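Local coordinates for protein Hia (Adhesin) (Haemophilus influenzae, PDB 3EMF) that probably mediates adhesion of the bacterium to host cells as a trimeric autotransporter on the outer membrane, this piece being the binding domain BD2, at residues Asn7-Tyr12 against Gly37-Asn42; Trp68-Lys73 against Gln82-Ala87; Thr20-Ala25 against Leu41-Ala46; Thr3-Lys8 against Ala57-Asn62. All coordinates share one frame; numbering follows the deposited sequence.

Contact 1 (Asn7-Tyr12 against Gly37-Asn42); sequences NKLKAY and GLLNLN
Tyr12 and Asn40 stack where two loop segments of the HiaBD2_N (GIN) region meet in a single beta bridge, Ala11 facing Leu39. The evidence for stacking is twofold: the Asn40 amide plane lies 18° from the ring plane, and Asn40 CB sits 4.0 Å from the ring centroid of Tyr12, almost on the ring normal, a CH-pi contact over the face. The two side chains approach at about a right angle. Asn40 reaches this place because its CG is anti to the backbone N (chi1 -177°), which carries the amide out over the ring toward CE1 and CZ. Its OD1 accepts from Asn42 N (3.2 Å), an Asx turn that helps to fix the amide's rotation.

Three backbone bonds hold the bridge together. Asn40 N gives to Lys10 O at 2.7 Å, Tyr12 N gives to Leu38 O at 2.8 Å, and Gly37 N gives to Tyr12 O at 3.0 Å. The CA of Gly37 lies against Ala11 CB; at its positive phi (93°) a CB would be jammed against the preceding carbonyl O.

Nearer the start of the 7-12 segment, Leu9 CD1 rests against two neighbouring methyls, Leu39 CD2 at 3.9 Å and Leu41 CD2 at 4.0 Å, so the three leucines form an apolar cluster. Val60 of the second subunit packs on Leu9, and His86 of that subunit donates to Leu39 O, which places the bridge at the subunit interface. Water 1 links the segments again, accepting from Lys10 N and donating to Asn40 O, and water 3 lies between the Tyr12 hydroxyl and Leu41 N.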
loop_
_atom_site.group_PDB
_atom_site.type_symbol
_atom_site.label_atom_id
_atom_site.label_comp_id
_atom_site.label_asym_id
_atom_site.label_seq_id
_atom_site.Cartn_x
_atom_site.Cartn_y
_atom_site.Cartn_z
ATOM N N ASN A 7 -15.591 12.198 -8.967
ATOM C CA ASN A 7 -15.752 12.824 -7.664
ATOM C C ASN A 7 -14.778 13.990 -7.532
ATOM O O ASN A 7 -14.026 14.268 -8.464
ATOM C CB ASN A 7 -15.653 11.799 -6.512
ATOM C CG ASN A 7 -14.306 11.122 -6.433
ATOM O OD1 ASN A 7 -13.278 11.742 -6.696
ATOM N ND2 ASN A 7 -14.302 9.842 -6.052
ATOM N N LYS A 8 -14.809 14.686 -6.401
ATOM C CA LYS A 8 -14.084 15.951 -6.261
ATOM C C LYS A 8 -12.738 15.814 -5.550
ATOM O O LYS A 8 -12.087 16.809 -5.269
ATOM C CB LYS A 8 -14.951 16.981 -5.522
ATOM C CG LYS A 8 -15.944 17.743 -6.387
ATOM C CD LYS A 8 -16.839 18.621 -5.506
ATOM C CE LYS A 8 -17.693 19.587 -6.319
ATOM N NZ LYS A 8 -18.372 20.611 -5.455
ATOM N N LEU A 9 -12.316 14.583 -5.269
ATOM C CA LEU A 9 -11.016 14.340 -4.644
ATOM C C LEU A 9 -9.848 14.944 -5.415
ATOM O O LEU A 9 -9.741 14.788 -6.639
ATOM C CB LEU A 9 -10.757 12.834 -4.483
ATOM C CG LEU A 9 -11.676 12.069 -3.532
ATOM C CD1 LEU A 9 -11.438 10.546 -3.658
ATOM C CD2 LEU A 9 -11.494 12.561 -2.088
ATOM N N LYS A 10 -8.951 15.591 -4.681
ATOM C CA LYS A 10 -7.743 16.166 -5.273
ATOM C C LYS A 10 -6.542 15.339 -4.858
ATOM O O LYS A 10 -6.641 14.459 -4.004
ATOM C CB LYS A 10 -7.534 17.606 -4.803
ATOM C CG LYS A 10 -8.762 18.499 -4.900
ATOM C CD LYS A 10 -8.492 19.874 -4.290
ATOM C CE LYS A 10 -9.749 20.741 -4.286
ATOM N NZ LYS A 10 -10.243 21.015 -5.671
ATOM N N ALA A 11 -5.409 15.634 -5.475
ATOM C CA ALA A 11 -4.152 15.035 -5.095
ATOM C C ALA A 11 -3.386 16.035 -4.251
ATOM O O ALA A 11 -3.581 17.243 -4.364
ATOM C CB ALA A 11 -3.355 14.685 -6.341
ATOM N N TYR A 12 -2.502 15.541 -3.406
ATOM C CA TYR A 12 -1.574 16.433 -2.756
ATOM C C TYR A 12 -0.754 17.156 -3.826
ATOM O O TYR A 12 -0.420 16.570 -4.862
ATOM C CB TYR A 12 -0.660 15.660 -1.839
ATOM C CG TYR A 12 -1.368 15.197 -0.600
ATOM C CD1 TYR A 12 -1.805 16.107 0.347
ATOM C CD2 TYR A 12 -1.625 13.846 -0.387
ATOM C CE1 TYR A 12 -2.471 15.684 1.486
ATOM C CE2 TYR A 12 -2.278 13.416 0.744
ATOM C CZ TYR A 12 -2.695 14.329 1.679
ATOM O OH TYR A 12 -3.351 13.889 2.815
ATOM N N GLY A 37 0.824 14.153 -6.029
ATOM C CA GLY A 37 0.103 13.240 -6.898
ATOM C C GLY A 37 -0.589 12.088 -6.173
ATOM O O GLY A 37 -1.372 11.362 -6.771
ATOM N N LEU A 38 -0.307 11.896 -4.890
ATOM C CA LEU A 38 -1.070 10.899 -4.135
ATOM C C LEU A 38 -2.435 11.493 -3.819
ATOM O O LEU A 38 -2.560 12.703 -3.660
ATOM C CB LEU A 38 -0.356 10.498 -2.835
ATOM C CG LEU A 38 1.000 9.800 -2.950
ATOM C CD1 LEU A 38 1.549 9.399 -1.562
ATOM C CD2 LEU A 38 0.870 8.586 -3.847
ATOM N N LEU A 39 -3.444 10.635 -3.710
ATOM C CA LEU A 39 -4.805 11.068 -3.450
ATOM C C LEU A 39 -4.873 11.768 -2.104
ATOM O O LEU A 39 -4.297 11.312 -1.112
ATOM C CB LEU A 39 -5.756 9.861 -3.466
ATOM C CG LEU A 39 -7.243 10.103 -3.750
ATOM C CD1 LEU A 39 -7.412 10.811 -5.097
ATOM C CD2 LEU A 39 -8.004 8.769 -3.732
ATOM N N ASN A 40 -5.568 12.892 -2.073
ATOM C CA ASN A 40 -5.811 13.568 -0.820
ATOM C C ASN A 40 -7.174 13.139 -0.268
ATOM O O ASN A 40 -8.200 13.688 -0.629
ATOM C CB ASN A 40 -5.752 15.086 -0.976
ATOM C CG ASN A 40 -5.930 15.791 0.351
ATOM O OD1 ASN A 40 -6.203 15.140 1.363
ATOM N ND2 ASN A 40 -5.770 17.113 0.365
ATOM N N LEU A 41 -7.176 12.137 0.595
ATOM C CA LEU A 41 -8.432 11.592 1.082
ATOM C C LEU A 41 -9.018 12.412 2.224
ATOM O O LEU A 41 -10.215 12.338 2.499
ATOM C CB LEU A 41 -8.251 10.124 1.496
ATOM C CG LEU A 41 -8.197 9.127 0.338
ATOM C CD1 LEU A 41 -7.921 7.721 0.860
ATOM C CD2 LEU A 41 -9.494 9.152 -0.461
ATOM N N ASN A 42 -8.186 13.214 2.874
ATOM C CA ASN A 42 -8.597 13.854 4.121
ATOM C C ASN A 42 -8.835 15.360 4.029
ATOM O O ASN A 42 -8.713 16.071 5.030
ATOM C CB ASN A 42 -7.566 13.558 5.205
ATOM C CG ASN A 42 -8.152 13.645 6.597
ATOM O OD1 ASN A 42 -7.495 14.103 7.532
ATOM N ND2 ASN A 42 -9.403 13.221 6.739
HETATM O O HOH W 1 -9.159 15.830 -1.964
HETATM O O HOH W 2 -4.469 18.641 -2.069
HETATM O O HOH W 3 -4.925 11.347 2.501
#

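Contact 2 (Trp68-Lys73 against Gln82-Ala87); sequences WVLSSK and QQVKHA
The antiparallel beta hairpin of strands 67-74 and 80-85, in the Trp-ring domain, brings Trp68 against Val84 and Leu70 against Gln82 as hydrogen-bonded pairs, with Val69 and Gln83 as the non-hydrogen-bonded pair between them. The CA separations alternate accordingly, 5.3 Å for Trp68 and Val84 but 4.7 Å for Val69 and Gln83. Each hydrogen-bonded pair has both its bonds: Trp68 N to Val84 O is 3.0 Å, while Val84 N to Trp68 O is 2.8 Å. Leu70 and Gln82 exchange their N-H and O in the same way, each bond 2.8 Å long.

Trp68 and Val84 lie side by side and point the same way. With CG between the backbone N and the carbonyl carbon (chi1 49°), the indole folds back over the valine instead of standing away from the strand. Val84 CB then lies 3.8 Å from the centroid of the five-membered ring of Trp68, 19° off its normal, a CH-pi contact. The valine branches divide the work: CG1 lies under NE1 and CE2, whereas CG2 reaches the six-membered ring and stands 3.7 Å from Leu70 CB.

The Trp68 rings of the three subunits meet edge to face. Strand 67-74 continues the sheet by pairing in parallel with a strand of the second subunit, Val90 of strand 89-94 packs on Leu70 and Val84, and on the other face Val69 and Gln83 meet the loop after helix 24-30.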
loop_
_atom_site.group_PDB
_atom_site.type_symbol
_atom_site.label_atom_id
_atom_site.label_comp_id
_atom_site.label_asym_id
_atom_site.label_seq_id
_atom_site.Cartn_x
_atom_site.Cartn_y
_atom_site.Cartn_z
ATOM N N TRP A 68 1.684 4.888 -0.574
ATOM C CA TRP A 68 2.291 5.339 0.661
ATOM C C TRP A 68 3.696 5.821 0.328
ATOM O O TRP A 68 4.238 5.500 -0.735
ATOM C CB TRP A 68 2.307 4.209 1.719
ATOM C CG TRP A 68 2.835 2.895 1.246
ATOM C CD1 TRP A 68 2.159 1.934 0.521
ATOM C CD2 TRP A 68 4.145 2.361 1.491
ATOM N NE1 TRP A 68 2.981 0.855 0.306
ATOM C CE2 TRP A 68 4.197 1.088 0.902
ATOM C CE3 TRP A 68 5.275 2.835 2.167
ATOM C CZ2 TRP A 68 5.345 0.289 0.948
ATOM C CZ3 TRP A 68 6.407 2.041 2.213
ATOM C CH2 TRP A 68 6.431 0.783 1.616
ATOM N N VAL A 69 4.288 6.578 1.239
ATOM C CA VAL A 69 5.604 7.147 0.996
ATOM C C VAL A 69 6.712 6.328 1.659
ATOM O O VAL A 69 6.624 5.956 2.831
ATOM C CB VAL A 69 5.663 8.606 1.464
ATOM C CG1 VAL A 69 7.052 9.148 1.294
ATOM C CG2 VAL A 69 4.640 9.454 0.690
ATOM N N LEU A 70 7.746 6.039 0.880
ATOM C CA LEU A 70 8.880 5.276 1.351
ATOM C C LEU A 70 10.109 6.177 1.405
ATOM O O LEU A 70 10.456 6.824 0.414
ATOM C CB LEU A 70 9.134 4.115 0.401
ATOM C CG LEU A 70 10.460 3.371 0.560
ATOM C CD1 LEU A 70 10.475 2.540 1.818
ATOM C CD2 LEU A 70 10.698 2.492 -0.655
ATOM N N SER A 71 10.764 6.217 2.558
ATOM C CA SER A 71 11.881 7.129 2.756
ATOM C C SER A 71 13.086 6.435 3.360
ATOM O O SER A 71 12.940 5.459 4.097
ATOM C CB SER A 71 11.452 8.274 3.674
ATOM O OG SER A 71 10.442 9.047 3.056
ATOM N N SER A 72 14.276 6.943 3.043
ATOM C CA SER A 72 15.509 6.486 3.668
ATOM C C SER A 72 16.289 7.706 4.088
ATOM O O SER A 72 16.319 8.714 3.373
ATOM C CB SER A 72 16.366 5.665 2.696
ATOM O OG SER A 72 16.803 6.460 1.600
ATOM N N LYS A 73 16.923 7.610 5.243
ATOM C CA LYS A 73 17.710 8.706 5.781
ATOM C C LYS A 73 18.993 8.135 6.369
ATOM O O LYS A 73 18.951 7.304 7.276
ATOM C CB LYS A 73 16.902 9.433 6.855
ATOM C CG LYS A 73 17.672 10.430 7.684
ATOM C CD LYS A 73 16.779 10.998 8.774
ATOM C CE LYS A 73 17.567 11.875 9.732
ATOM N NZ LYS A 73 18.232 13.006 9.029
ATOM N N GLN A 82 10.308 8.292 -1.992
ATOM C CA GLN A 82 9.645 7.847 -3.210
ATOM C C GLN A 82 8.225 7.435 -2.846
ATOM O O GLN A 82 7.921 7.223 -1.669
ATOM C CB GLN A 82 10.371 6.655 -3.838
ATOM C CG GLN A 82 11.860 6.842 -4.052
ATOM C CD GLN A 82 12.697 6.228 -2.944
ATOM O OE1 GLN A 82 12.324 6.255 -1.766
ATOM N NE2 GLN A 82 13.835 5.668 -3.316
ATOM N N GLN A 83 7.373 7.304 -3.857
ATOM C CA GLN A 83 6.013 6.845 -3.650
ATOM C C GLN A 83 5.886 5.409 -4.034
ATOM O O GLN A 83 6.267 5.021 -5.130
ATOM C CB GLN A 83 5.031 7.629 -4.503
ATOM C CG GLN A 83 5.118 9.079 -4.305
ATOM C CD GLN A 83 4.118 9.830 -5.141
ATOM O OE1 GLN A 83 3.572 9.309 -6.115
ATOM N NE2 GLN A 83 3.868 11.076 -4.758
ATOM N N VAL A 84 5.314 4.619 -3.134
ATOM C CA VAL A 84 4.969 3.257 -3.456
ATOM C C VAL A 84 3.500 3.224 -3.827
ATOM O O VAL A 84 2.624 3.330 -2.966
ATOM C CB VAL A 84 5.229 2.340 -2.277
ATOM C CG1 VAL A 84 4.924 0.890 -2.669
ATOM C CG2 VAL A 84 6.665 2.502 -1.854
ATOM N N LYS A 85 3.232 3.090 -5.118
ATOM C CA LYS A 85 1.864 3.069 -5.593
ATOM C C LYS A 85 1.429 1.651 -5.854
ATOM O O LYS A 85 2.206 0.714 -5.649
ATOM C CB LYS A 85 1.718 3.968 -6.824
ATOM C CG LYS A 85 1.968 5.440 -6.461
ATOM C CD LYS A 85 0.852 6.361 -6.934
ATOM C CE LYS A 85 0.897 6.563 -8.430
ATOM N NZ LYS A 85 0.026 7.698 -8.856
ATOM N N HIS A 86 0.188 1.464 -6.294
ATOM C CA HIS A 86 -0.251 0.110 -6.536
ATOM C C HIS A 86 0.673 -0.546 -7.550
ATOM O O HIS A 86 1.027 0.070 -8.573
ATOM C CB HIS A 86 -1.667 0.064 -7.076
ATOM C CG HIS A 86 -2.059 -1.297 -7.553
ATOM N ND1 HIS A 86 -2.065 -1.652 -8.882
ATOM C CD2 HIS A 86 -2.387 -2.412 -6.863
ATOM C CE1 HIS A 86 -2.393 -2.929 -8.993
ATOM N NE2 HIS A 86 -2.609 -3.410 -7.779
ATOM N N ALA A 87 1.049 -1.792 -7.263
ATOM C CA ALA A 87 1.850 -2.622 -8.167
ATOM C C ALA A 87 3.291 -2.165 -8.313
ATOM O O ALA A 87 4.020 -2.638 -9.185
ATOM C CB ALA A 87 1.173 -2.775 -9.551
#

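Contact 3 (Thr20-Ala25 against Leu41-Ala46); sequences TNNSIA and LNEKNA
Asn22 reaches Lys44 with its side-chain amide, making the one direct hydrogen bond between the turn before helix 24-30 and the extended loop 41-46. Lys44 N donates to Asn22 OD1 at 2.8 Å, nearly straight at 160° and tilted only 17° from the amide's carbonyl plane. Asn22 CG lies anti to its own carbonyl carbon (chi1 -68°), which brings the amide up against the loop, where OD1 also stands 3.6 Å from Glu43 CA. A second close point is made by Asn21, whose CB meets Asn45 O at 3.4 Å, while Asn21 O lies against Lys44 CB.

Round these points the link is made by water, one molecule sharing OD1 itself. Water 4 accepts from Asn21 ND2 and donates to Lys44 O at 2.8 Å. Water 5 donates to Asn22 OD1 and accepts from Ser23 N, with a weak reach to Asn42 O, and water 6 ties Glu43 OE2 (2.6 Å) weakly to Asn22 ND2. Beyond CB the Lys44 chain leads away from the turn, and none of the touching residues is buried.

Nearby, Ser23 is the N-cap of the helix, its OG accepting from Asp26 N. The Asn22 amide uses both ends, OD1 gripped by Lys44 N and water 5, ND2 giving to Asn18 O. Donors at OD1 and an acceptor at ND2 fix which way round the amide lies, and a polar, hydrated seam like this relies on directed bonds rather than on apolar burial.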
loop_
_atom_site.group_PDB
_atom_site.type_symbol
_atom_site.label_atom_id
_atom_site.label_comp_id
_atom_site.label_asym_id
_atom_site.label_seq_id
_atom_site.Cartn_x
_atom_site.Cartn_y
_atom_site.Cartn_z
ATOM N N THR A 20 -5.907 27.036 5.426
ATOM C CA THR A 20 -6.685 27.445 6.596
ATOM C C THR A 20 -7.592 26.338 7.123
ATOM O O THR A 20 -7.654 26.088 8.331
ATOM C CB THR A 20 -7.565 28.674 6.283
ATOM O OG1 THR A 20 -6.743 29.842 6.182
ATOM C CG2 THR A 20 -8.592 28.889 7.382
ATOM N N ASN A 21 -8.284 25.674 6.198
ATOM C CA ASN A 21 -9.337 24.715 6.531
ATOM C C ASN A 21 -8.822 23.341 6.924
ATOM O O ASN A 21 -9.591 22.494 7.377
ATOM C CB ASN A 21 -10.293 24.550 5.348
ATOM C CG ASN A 21 -10.867 25.859 4.873
ATOM O OD1 ASN A 21 -10.892 26.843 5.609
ATOM N ND2 ASN A 21 -11.341 25.878 3.636
ATOM N N ASN A 22 -7.528 23.106 6.733
ATOM C CA ASN A 22 -6.970 21.774 6.952
ATOM C C ASN A 22 -5.930 21.758 8.062
ATOM O O ASN A 22 -5.481 22.807 8.497
ATOM C CB ASN A 22 -6.389 21.231 5.646
ATOM C CG ASN A 22 -7.466 20.933 4.624
ATOM O OD1 ASN A 22 -8.118 19.892 4.694
ATOM N ND2 ASN A 22 -7.676 21.850 3.685
ATOM N N SER A 23 -5.555 20.565 8.512
ATOM C CA SER A 23 -4.645 20.405 9.643
ATOM C C SER A 23 -3.188 20.603 9.252
ATOM O O SER A 23 -2.849 20.592 8.069
ATOM C CB SER A 23 -4.774 18.996 10.193
ATOM O OG SER A 23 -4.329 18.080 9.211
ATOM N N ILE A 24 -2.330 20.749 10.259
ATOM C CA ILE A 24 -0.892 20.824 10.045
ATOM C C ILE A 24 -0.365 19.553 9.384
ATOM O O ILE A 24 0.561 19.607 8.578
ATOM C CB ILE A 24 -0.128 21.072 11.369
ATOM C CG1 ILE A 24 -0.428 22.473 11.911
ATOM C CG2 ILE A 24 1.367 20.891 11.164
ATOM C CD1 ILE A 24 0.594 22.994 12.932
ATOM N N ALA A 25 -0.967 18.410 9.720
ATOM C CA ALA A 25 -0.539 17.136 9.169
ATOM C C ALA A 25 -0.761 17.073 7.662
ATOM O O ALA A 25 0.090 16.580 6.926
ATOM C CB ALA A 25 -1.273 15.962 9.871
ATOM N N LEU A 41 -7.176 12.137 0.595
ATOM C CA LEU A 41 -8.432 11.592 1.082
ATOM C C LEU A 41 -9.018 12.412 2.224
ATOM O O LEU A 41 -10.215 12.338 2.499
ATOM C CB LEU A 41 -8.251 10.124 1.496
ATOM C CG LEU A 41 -8.197 9.127 0.338
ATOM C CD1 LEU A 41 -7.921 7.721 0.860
ATOM C CD2 LEU A 41 -9.494 9.152 -0.461
ATOM N N ASN A 42 -8.186 13.214 2.874
ATOM C CA ASN A 42 -8.597 13.854 4.121
ATOM C C ASN A 42 -8.835 15.360 4.029
ATOM O O ASN A 42 -8.713 16.071 5.030
ATOM C CB ASN A 42 -7.566 13.558 5.205
ATOM C CG ASN A 42 -8.152 13.645 6.597
ATOM O OD1 ASN A 42 -7.495 14.103 7.532
ATOM N ND2 ASN A 42 -9.403 13.221 6.739
ATOM N N GLU A 43 -9.194 15.844 2.841
ATOM C CA GLU A 43 -9.409 17.281 2.638
ATOM C C GLU A 43 -10.735 17.779 3.234
ATOM O O GLU A 43 -11.802 17.200 3.008
ATOM C CB GLU A 43 -9.309 17.651 1.154
ATOM C CG GLU A 43 -9.015 19.139 0.900
ATOM C CD GLU A 43 -8.759 19.461 -0.578
ATOM O OE1 GLU A 43 -8.926 18.558 -1.426
ATOM O OE2 GLU A 43 -8.392 20.617 -0.892
ATOM N N LYS A 44 -10.653 18.874 3.980
ATOM C CA LYS A 44 -11.802 19.402 4.722
ATOM C C LYS A 44 -12.267 20.746 4.187
ATOM O O LYS A 44 -11.538 21.416 3.441
ATOM C CB LYS A 44 -11.442 19.529 6.201
ATOM C CG LYS A 44 -11.422 18.198 6.905
ATOM C CD LYS A 44 -10.662 18.263 8.204
ATOM C CE LYS A 44 -11.078 17.108 9.094
ATOM N NZ LYS A 44 -11.157 15.854 8.314
ATOM N N ASN A 45 -13.481 21.145 4.556
ATOM C CA ASN A 45 -13.961 22.485 4.207
ATOM C C ASN A 45 -13.887 23.437 5.404
ATOM O O ASN A 45 -13.225 23.137 6.400
ATOM C CB ASN A 45 -15.369 22.446 3.603
ATOM C CG ASN A 45 -16.370 21.715 4.483
ATOM O OD1 ASN A 45 -17.300 21.084 3.982
ATOM N ND2 ASN A 45 -16.176 21.787 5.795
ATOM N N ALA A 46 -14.542 24.587 5.304
ATOM C CA ALA A 46 -14.555 25.534 6.418
ATOM C C ALA A 46 -15.083 24.882 7.700
ATOM O O ALA A 46 -14.639 25.209 8.803
ATOM C CB ALA A 46 -15.378 26.758 6.067
HETATM O O HOH W 4 -11.028 23.504 1.703
HETATM O O HOH W 5 -6.925 18.373 6.823
HETATM O O HOH W 6 -8.669 22.576 0.772
#

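Contact 4 (Thr3-Lys8 against Ala57-Asn62); sequences TPVTNK and AATVGN
Asn7 turns its CG between the backbone N and the carbonyl carbon (chi1 63°), and this brings its amide to the turn before helix 60-63, where ND2 donates to Ala57 O. Val5, two residues earlier and on the same flank, has CG1 anti to its N (chi1 173°), carrying that methyl to Ala57 CB and Thr59 CG2.

The Asn7 bond is 2.9 Å from ND2 to Ala57 O, with the donor in the plane of the carbonyl and the acceptor close to the plane of the Asn7 amide. The Asn62 amide approaches from the opposite direction and lies nearly coplanar with that of Asn7, the planes 9° apart. The other end of the Asn7 amide, OD1, accepts weakly from the backbone N of Leu9, just past the 3-8 segment.

The apolar half is small. Val5 CG1 rests 3.7 Å from Ala57 CB and 3.9 Å from Thr59 CG2, and the same Thr59 methyl comes within 3.5 Å of Val5 O as the two side chains slide past each other in opposite directions. The hydroxyl of Thr59 does other work: as N-cap of the helix, OG1 accepts from Asn62 N at 3.0 Å. Other copies of the protein close round this site, Ala57 of the third subunit packing on Val5 and Val60 of the second on Asn7.

With a partner at each end, one in plane and one weak, the Asn7 amide has its rotation set. The Val5 patch adds little apolar area, which implies that the directed amide bond does much of the work of joining the N-terminal segment to the turn ahead of the helix.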
loop_
_atom_site.group_PDB
_atom_site.type_symbol
_atom_site.label_atom_id
_atom_site.label_comp_id
_atom_site.label_asym_id
_atom_site.label_seq_id
_atom_site.Cartn_x
_atom_site.Cartn_y
_atom_site.Cartn_z
ATOM N N THR A 3 -21.216 4.691 -18.018
ATOM C CA THR A 3 -21.419 5.868 -17.192
ATOM C C THR A 3 -20.120 6.481 -16.698
ATOM O O THR A 3 -19.280 5.780 -16.130
ATOM N N PRO A 4 -19.942 7.796 -16.928
ATOM C CA PRO A 4 -18.766 8.556 -16.480
ATOM C C PRO A 4 -18.868 8.973 -15.012
ATOM O O PRO A 4 -19.461 10.008 -14.712
ATOM C CB PRO A 4 -18.787 9.807 -17.373
ATOM C CG PRO A 4 -19.828 9.540 -18.435
ATOM C CD PRO A 4 -20.806 8.604 -17.802
ATOM N N VAL A 5 -18.293 8.178 -14.117
ATOM C CA VAL A 5 -18.336 8.473 -12.691
ATOM C C VAL A 5 -17.163 9.361 -12.302
ATOM O O VAL A 5 -16.017 9.089 -12.664
ATOM C CB VAL A 5 -18.277 7.179 -11.848
ATOM C CG1 VAL A 5 -18.142 7.504 -10.362
ATOM C CG2 VAL A 5 -19.495 6.309 -12.116
ATOM N N THR A 6 -17.453 10.418 -11.552
ATOM C CA THR A 6 -16.418 11.333 -11.083
ATOM C C THR A 6 -16.635 11.699 -9.616
ATOM O O THR A 6 -17.718 11.513 -9.082
ATOM C CB THR A 6 -16.402 12.630 -11.914
ATOM O OG1 THR A 6 -17.585 13.400 -11.639
ATOM C CG2 THR A 6 -16.344 12.306 -13.400
ATOM N N ASN A 7 -15.591 12.198 -8.967
ATOM C CA ASN A 7 -15.752 12.824 -7.664
ATOM C C ASN A 7 -14.778 13.990 -7.532
ATOM O O ASN A 7 -14.026 14.268 -8.464
ATOM C CB ASN A 7 -15.653 11.799 -6.512
ATOM C CG ASN A 7 -14.306 11.122 -6.433
ATOM O OD1 ASN A 7 -13.278 11.742 -6.696
ATOM N ND2 ASN A 7 -14.302 9.842 -6.052
ATOM N N LYS A 8 -14.809 14.686 -6.401
ATOM C CA LYS A 8 -14.084 15.951 -6.261
ATOM C C LYS A 8 -12.738 15.814 -5.550
ATOM O O LYS A 8 -12.087 16.809 -5.269
ATOM C CB LYS A 8 -14.951 16.981 -5.522
ATOM C CG LYS A 8 -15.944 17.743 -6.387
ATOM C CD LYS A 8 -16.839 18.621 -5.506
ATOM C CE LYS A 8 -17.693 19.587 -6.319
ATOM N NZ LYS A 8 -18.372 20.611 -5.455
ATOM N N ALA A 57 -18.952 7.416 -4.642
ATOM C CA ALA A 57 -18.329 6.455 -5.549
ATOM C C ALA A 57 -16.835 6.728 -5.664
ATOM O O ALA A 57 -16.422 7.857 -5.911
ATOM C CB ALA A 57 -18.973 6.529 -6.918
ATOM N N ALA A 58 -16.023 5.691 -5.460
ATOM C CA ALA A 58 -14.607 5.790 -5.776
ATOM C C ALA A 58 -14.433 5.514 -7.273
ATOM O O ALA A 58 -15.199 4.755 -7.866
ATOM C CB ALA A 58 -13.798 4.810 -4.961
ATOM N N THR A 59 -13.456 6.158 -7.892
ATOM C CA THR A 59 -13.202 5.943 -9.322
ATOM C C THR A 59 -11.894 5.195 -9.554
ATOM O O THR A 59 -11.047 5.120 -8.670
ATOM C CB THR A 59 -13.126 7.272 -10.086
ATOM O OG1 THR A 59 -11.906 7.936 -9.741
ATOM C CG2 THR A 59 -14.325 8.150 -9.725
ATOM N N VAL A 60 -11.733 4.655 -10.754
ATOM C CA VAL A 60 -10.476 4.012 -11.123
ATOM C C VAL A 60 -9.356 5.048 -11.099
ATOM O O VAL A 60 -8.254 4.745 -10.686
ATOM C CB VAL A 60 -10.578 3.309 -12.496
ATOM C CG1 VAL A 60 -9.221 2.713 -12.910
ATOM C CG2 VAL A 60 -11.674 2.225 -12.438
ATOM N N GLY A 61 -9.643 6.287 -11.506
ATOM C CA GLY A 61 -8.663 7.339 -11.349
ATOM C C GLY A 61 -8.169 7.490 -9.910
ATOM O O GLY A 61 -6.989 7.773 -9.667
ATOM N N ASN A 62 -9.069 7.316 -8.950
ATOM C CA ASN A 62 -8.696 7.369 -7.540
ATOM C C ASN A 62 -7.710 6.247 -7.192
ATOM O O ASN A 62 -6.730 6.471 -6.490
ATOM C CB ASN A 62 -9.924 7.228 -6.633
ATOM C CG ASN A 62 -10.892 8.403 -6.711
ATOM O OD1 ASN A 62 -10.538 9.531 -7.080
ATOM N ND2 ASN A 62 -12.151 8.131 -6.336
#

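How the contacts relate
Contact 1 shares residues with both contact 4 (Asn7 and Lys8, on the N-terminal stretch from which both start) and contact 3 (Leu41 and Asn42, on the loop where both end). It lies about 12 Å, centre to centre, from each of them. Contact 3 is nested within the loop that contact 4 closes, and the pair are about 21 Å apart between centres. Contact 2, the hairpin 67-74/80-85, comes later in the chain and belongs to the Trp-ring region. Its centre is about 17 Å from that of contact 1, which it meets through Leu38, joining the loop-rich N-terminal part to the sheet-forming part of the trimeric binding domain.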